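Local coordinates for DUF211 domain-containing protein (Archaeoglobus fulgidus DSM 4304, PDB 3BPD), which is of unknown function but binds magnesium ions and forms a heptamer of small ferredoxin-like alpha+beta subunits, at residues G5-V10 / L56-D61; V10-K15 / I76-E81. The protein carries 1 engineered substitution. One frame throughout, in Å; residues are numbered along the deposited sequence.

Contact 1. Residues G5-V10 / L56-D61; sequences GLRRLV and LGNNLD
With CG anti to its carbonyl carbon (chi1 -68°) and further bends at chi2 and chi3, Arg-7 folds its chain back over Gly-57. The guanidinium reaches the backbone there: NH1 donates to Gly-57 O over 3.2 Å, coming from above the carbonyl plane rather than along a lone pair, while CD lies 3.4 Å from the same oxygen. NE, weakly, and NH2 turn to the carbonyls of Gly-85 and Lys-86, so this long, many-handed side chain ties Gly-57 to the C-terminal end of strand 75-85 and the residue after it. Cut back to alanine, Arg-7 would probably cost Gly-57 O and Lys-86 O the guanidinium donors described here and remove the cover over Gly-57. Glycine suits position 57, since a CB would run into Leu-60 CD2 and the preceding carbonyl.

Arg-8 and Leu-56 form an antiparallel non-hydrogen-bonded pair; past it Leu-60 N donates to Leu-6 O (3.0 Å, 164°), whereas Gly-57 N reaches Arg-7 O only weakly. On one face Leu-6 and Leu-60 set CB against CB at 3.9 Å, and Leu-60 CD1 continues to Leu-9 CD1 at 4.3 Å; branched apolar chains suit this buried side. On the other face Leu-56 turns CD1 to Arg-7 O at 3.6 Å.

Strand 48-57 lies here beside strand 6-16, and the chain turns a corner at 58 and 59 before Asp-61 caps helix 62-71. That helix covers the leucine face through Tyr-62 and Ile-65, and strand 75-85 flanks strand 6-16 on its other edge, where Arg-7 and Arg-8 both face Val-83 in a classic beta bulge.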
loop_
_atom_site.group_PDB
_atom_site.type_symbol
_atom_site.label_atom_id
_atom_site.label_comp_id
_atom_site.label_asym_id
_atom_site.label_seq_id
_atom_site.Cartn_x
_atom_site.Cartn_y
_atom_site.Cartn_z
ATOM N N GLY F 5 4.388 23.970 -16.576
ATOM C CA GLY F 5 3.903 24.849 -15.524
ATOM C C GLY F 5 3.472 24.198 -14.223
ATOM O O GLY F 5 3.930 23.114 -13.853
ATOM N N LEU F 6 2.601 24.898 -13.504
ATOM C CA LEU F 6 2.085 24.393 -12.249
ATOM C C LEU F 6 1.165 23.253 -12.621
ATOM O O LEU F 6 0.386 23.366 -13.564
ATOM C CB LEU F 6 1.298 25.467 -11.508
ATOM C CG LEU F 6 2.045 26.707 -11.032
ATOM C CD1 LEU F 6 1.077 27.540 -10.192
ATOM C CD2 LEU F 6 3.288 26.321 -10.226
ATOM N N ARG F 7 1.243 22.158 -11.881
ATOM C CA ARG F 7 0.416 21.014 -12.193
ATOM C C ARG F 7 -0.489 20.603 -11.044
ATOM O O ARG F 7 -1.591 20.088 -11.265
ATOM C CB ARG F 7 1.324 19.870 -12.642
ATOM C CG ARG F 7 2.004 20.170 -13.991
ATOM C CD ARG F 7 1.151 19.713 -15.174
ATOM N NE ARG F 7 1.518 18.354 -15.569
ATOM C CZ ARG F 7 0.652 17.413 -15.934
ATOM N NH1 ARG F 7 -0.647 17.678 -15.955
ATOM N NH2 ARG F 7 1.086 16.200 -16.268
ATOM N N ARG F 8 -0.041 20.851 -9.819
ATOM C CA ARG F 8 -0.832 20.503 -8.646
ATOM C C ARG F 8 -0.504 21.378 -7.426
ATOM O O ARG F 8 0.656 21.705 -7.156
ATOM C CB ARG F 8 -0.633 19.019 -8.307
ATOM C CG ARG F 8 -1.710 18.441 -7.395
ATOM C CD ARG F 8 -1.462 16.970 -7.114
ATOM N NE ARG F 8 -0.284 16.780 -6.278
ATOM C CZ ARG F 8 0.317 15.611 -6.082
ATOM N NH1 ARG F 8 -0.152 14.518 -6.663
ATOM N NH2 ARG F 8 1.398 15.543 -5.320
ATOM N N LEU F 9 -1.542 21.758 -6.694
ATOM C CA LEU F 9 -1.380 22.585 -5.507
ATOM C C LEU F 9 -2.202 22.025 -4.342
ATOM O O LEU F 9 -3.321 21.538 -4.523
ATOM C CB LEU F 9 -1.845 24.026 -5.790
ATOM C CG LEU F 9 -1.093 24.831 -6.845
ATOM C CD1 LEU F 9 -1.883 26.064 -7.268
ATOM C CD2 LEU F 9 0.252 25.221 -6.275
ATOM N N VAL F 10 -1.638 22.060 -3.145
ATOM C CA VAL F 10 -2.391 21.630 -1.982
ATOM C C VAL F 10 -2.407 22.892 -1.140
ATOM O O VAL F 10 -1.389 23.317 -0.612
ATOM C CB VAL F 10 -1.719 20.456 -1.223
ATOM C CG1 VAL F 10 -2.459 20.213 0.095
ATOM C CG2 VAL F 10 -1.743 19.187 -2.087
ATOM N N LEU F 56 -5.710 19.843 -9.423
ATOM C CA LEU F 56 -4.957 19.154 -10.458
ATOM C C LEU F 56 -5.248 19.820 -11.804
ATOM O O LEU F 56 -6.348 20.323 -12.026
ATOM C CB LEU F 56 -5.369 17.677 -10.514
ATOM C CG LEU F 56 -4.603 16.831 -11.537
ATOM C CD1 LEU F 56 -3.126 16.875 -11.173
ATOM C CD2 LEU F 56 -5.116 15.401 -11.578
ATOM N N GLY F 57 -4.265 19.827 -12.697
ATOM C CA GLY F 57 -4.469 20.423 -14.007
ATOM C C GLY F 57 -3.174 20.663 -14.751
ATOM O O GLY F 57 -2.146 20.063 -14.424
ATOM N N ASN F 58 -3.220 21.535 -15.758
ATOM C CA ASN F 58 -2.025 21.861 -16.537
ATOM C C ASN F 58 -1.733 23.346 -16.589
ATOM O O ASN F 58 -2.635 24.157 -16.769
ATOM C CB ASN F 58 -2.148 21.371 -17.966
ATOM C CG ASN F 58 -0.866 21.551 -18.734
ATOM O OD1 ASN F 58 -0.847 21.491 -19.963
ATOM N ND2 ASN F 58 0.226 21.770 -18.011
ATOM N N ASN F 59 -0.468 23.706 -16.426
ATOM C CA ASN F 59 -0.071 25.103 -16.490
ATOM C C ASN F 59 -1.052 26.001 -15.723
ATOM O O ASN F 59 -1.520 27.015 -16.239
ATOM C CB ASN F 59 -0.002 25.520 -17.962
ATOM C CG ASN F 59 0.829 26.765 -18.177
ATOM O OD1 ASN F 59 1.971 26.839 -17.733
ATOM N ND2 ASN F 59 0.261 27.748 -18.872
ATOM N N LEU F 60 -1.352 25.623 -14.485
ATOM C CA LEU F 60 -2.284 26.374 -13.650
ATOM C C LEU F 60 -1.818 27.789 -13.358
ATOM O O LEU F 60 -0.629 28.042 -13.217
ATOM C CB LEU F 60 -2.500 25.663 -12.311
ATOM C CG LEU F 60 -2.976 24.214 -12.222
ATOM C CD1 LEU F 60 -3.129 23.880 -10.749
ATOM C CD2 LEU F 60 -4.304 24.006 -12.946
ATOM N N ASP F 61 -2.774 28.704 -13.246
ATOM C CA ASP F 61 -2.493 30.104 -12.934
ATOM C C ASP F 61 -2.791 30.354 -11.445
ATOM O O ASP F 61 -3.940 30.558 -11.055
ATOM C CB ASP F 61 -3.363 31.004 -13.824
ATOM C CG ASP F 61 -3.266 32.473 -13.459
ATOM O OD1 ASP F 61 -3.690 33.306 -14.290
ATOM O OD2 ASP F 61 -2.785 32.803 -12.351
#

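Contact 2. Residues V10-K15 / I76-E81; sequences VLDVLK and IHSVDE. With MG (magnesium ion), chain Y.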
loop_
_atom_site.group_PDB
_atom_site.type_symbol
_atom_site.label_atom_id
_atom_site.label_comp_id
_atom_site.label_asym_id
_atom_site.label_seq_id
_atom_site.Cartn_x
_atom_site.Cartn_y
_atom_site.Cartn_z
ATOM N N VAL F 10 -1.638 22.060 -3.145
ATOM C CA VAL F 10 -2.391 21.630 -1.982
ATOM C C VAL F 10 -2.407 22.892 -1.140
ATOM O O VAL F 10 -1.389 23.317 -0.612
ATOM C CB VAL F 10 -1.719 20.456 -1.223
ATOM C CG1 VAL F 10 -2.459 20.213 0.095
ATOM C CG2 VAL F 10 -1.743 19.187 -2.087
ATOM N N LEU F 11 -3.568 23.514 -1.063
ATOM C CA LEU F 11 -3.698 24.744 -0.318
ATOM C C LEU F 11 -4.393 24.602 1.026
ATOM O O LEU F 11 -5.442 23.979 1.133
ATOM C CB LEU F 11 -4.442 25.766 -1.174
ATOM C CG LEU F 11 -3.823 25.979 -2.555
ATOM C CD1 LEU F 11 -4.509 27.130 -3.251
ATOM C CD2 LEU F 11 -2.333 26.259 -2.413
ATOM N N ASP F 12 -3.786 25.162 2.062
ATOM C CA ASP F 12 -4.394 25.143 3.380
ATOM C C ASP F 12 -5.224 26.416 3.427
ATOM O O ASP F 12 -4.674 27.520 3.406
ATOM C CB ASP F 12 -3.340 25.202 4.475
ATOM C CG ASP F 12 -3.946 25.456 5.833
ATOM O OD1 ASP F 12 -3.186 25.777 6.768
ATOM O OD2 ASP F 12 -5.189 25.332 5.965
ATOM N N VAL F 13 -6.540 26.266 3.495
ATOM C CA VAL F 13 -7.419 27.422 3.511
ATOM C C VAL F 13 -8.363 27.527 4.706
ATOM O O VAL F 13 -8.935 26.534 5.155
ATOM C CB VAL F 13 -8.255 27.472 2.212
ATOM C CG1 VAL F 13 -9.320 28.542 2.304
ATOM C CG2 VAL F 13 -7.344 27.747 1.029
ATOM N N LEU F 14 -8.499 28.745 5.225
ATOM C CA LEU F 14 -9.409 29.030 6.329
ATOM C C LEU F 14 -10.519 29.871 5.701
ATOM O O LEU F 14 -10.252 30.730 4.863
ATOM C CB LEU F 14 -8.714 29.831 7.430
ATOM C CG LEU F 14 -9.643 30.325 8.549
ATOM C CD1 LEU F 14 -9.935 29.185 9.524
ATOM C CD2 LEU F 14 -8.999 31.491 9.276
ATOM N N LYS F 15 -11.762 29.630 6.099
ATOM C CA LYS F 15 -12.880 30.372 5.522
ATOM C C LYS F 15 -14.107 30.389 6.421
ATOM O O LYS F 15 -14.290 29.512 7.255
ATOM C CB LYS F 15 -13.289 29.732 4.197
ATOM C CG LYS F 15 -14.063 28.423 4.386
ATOM C CD LYS F 15 -14.576 27.883 3.065
ATOM C CE LYS F 15 -15.677 26.861 3.274
ATOM N NZ LYS F 15 -16.892 27.460 3.891
ATOM N N ILE F 76 -5.904 31.847 1.983
ATOM C CA ILE F 76 -4.869 30.826 1.857
ATOM C C ILE F 76 -3.835 31.023 2.965
ATOM O O ILE F 76 -3.044 31.959 2.919
ATOM C CB ILE F 76 -4.136 30.937 0.500
ATOM C CG1 ILE F 76 -5.123 30.731 -0.651
ATOM C CG2 ILE F 76 -3.012 29.930 0.432
ATOM C CD1 ILE F 76 -4.514 30.917 -2.014
ATOM N N HIS F 77 -3.842 30.147 3.961
ATOM C CA HIS F 77 -2.893 30.250 5.051
ATOM C C HIS F 77 -1.533 29.753 4.642
ATOM O O HIS F 77 -0.516 30.242 5.115
ATOM C CB HIS F 77 -3.391 29.456 6.244
ATOM C CG HIS F 77 -4.389 30.196 7.068
ATOM N ND1 HIS F 77 -5.065 29.616 8.120
ATOM C CD2 HIS F 77 -4.824 31.476 6.999
ATOM C CE1 HIS F 77 -5.872 30.508 8.662
ATOM N NE2 HIS F 77 -5.746 31.645 8.000
ATOM N N SER F 78 -1.512 28.772 3.758
ATOM C CA SER F 78 -0.247 28.231 3.305
ATOM C C SER F 78 -0.390 27.276 2.121
ATOM O O SER F 78 -1.415 26.611 1.958
ATOM C CB SER F 78 0.437 27.505 4.457
ATOM O OG SER F 78 -0.286 26.340 4.776
ATOM N N VAL F 79 0.653 27.226 1.300
ATOM C CA VAL F 79 0.713 26.353 0.138
ATOM C C VAL F 79 1.469 25.136 0.651
ATOM O O VAL F 79 2.668 25.203 0.853
ATOM C CB VAL F 79 1.508 27.044 -1.001
ATOM C CG1 VAL F 79 1.594 26.138 -2.214
ATOM C CG2 VAL F 79 0.849 28.373 -1.356
ATOM N N ASP F 80 0.789 24.023 0.868
ATOM C CA ASP F 80 1.477 22.860 1.420
ATOM C C ASP F 80 2.193 21.966 0.419
ATOM O O ASP F 80 3.091 21.212 0.790
ATOM C CB ASP F 80 0.519 22.035 2.288
ATOM C CG ASP F 80 -0.107 22.858 3.407
ATOM O OD1 ASP F 80 0.507 23.841 3.861
ATOM O OD2 ASP F 80 -1.218 22.515 3.843
ATOM N N GLU F 81 1.797 22.039 -0.844
ATOM C CA GLU F 81 2.462 21.259 -1.873
ATOM C C GLU F 81 2.294 21.909 -3.224
ATOM O O GLU F 81 1.251 22.491 -3.515
ATOM C CB GLU F 81 1.925 19.835 -1.954
ATOM C CG GLU F 81 3.015 18.852 -2.367
ATOM C CD GLU F 81 2.497 17.548 -2.944
ATOM O OE1 GLU F 81 3.224 16.536 -2.851
ATOM O OE2 GLU F 81 1.383 17.532 -3.510
HETATM MG MG MG Y . -0.967 25.615 6.867
#
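Asp-12 and Ser-78 project from one face of the sheet as a hydrogen-bonded antiparallel pair and meet at a magnesium ion, bound by Asp-12 OD1 at 2.2 Å and Ser-78 OG at 2.3 Å. Asp-12 has CG anti to its backbone N (chi1 169°), which lays the CB-CG bond along the strand and lets OD1 turn across toward Ser-78 and the ion, while a small serine brings its hydroxyl in close to the backbone. Ser-78 OG also donates to Asp-80 OD1 (2.8 Å), on the syn side of that carboxylate. Further along this face, the Val-10 side chain crosses that of Glu-81 obliquely, CG2 to CB 3.7 Å.

The opposite face is apolar. Leu-11 and Val-79 lie side by side, CD2 to CG1 3.9 Å, while Leu-11 CD1 meets Ile-76 CD1 at 4.0 Å and Val-13 packs on Ile-76. Tyr-62 of helix 62-71 packs on Ile-76 and Val-79, and Ile-69 on Leu-11.

Two classic beta bulges interrupt the register, each feeding one carbonyl: Asp-12 O accepts from His-77 N at 2.8 Å and weakly from Ser-78 N, Val-10 O from Asp-80 N and, weakly, from Glu-81 N. The magnesium probably offsets the negative charge of Asp-12 beside Asp-80, and the bond to Asp-80 would help orient the serine hydroxyl with its oxygen toward the ion.

Contact 1 and contact 2 lie on opposite edges of strand 6-16, their centres 14 Å apart, and share Val-10. Along the chain their segments alternate: 5-10, 10-15, 56-61, 76-81. Together they fix three neighbouring strands of the four-stranded antiparallel sheet, in the order 48-57, 6-16, 75-85, with strand 6-16 as the central element. They touch directly where Arg-8 NH2 of the first forms a 2.7 Å salt bridge with Glu-81 OE2 of the second. Both also touch a second subunit, with which Glu-81 pairs in antiparallel fashion, so the sheet continues between chains of the heptamer, while the magnesium ion sits on contact 2, at Asp-12 in the middle of strand 6-16.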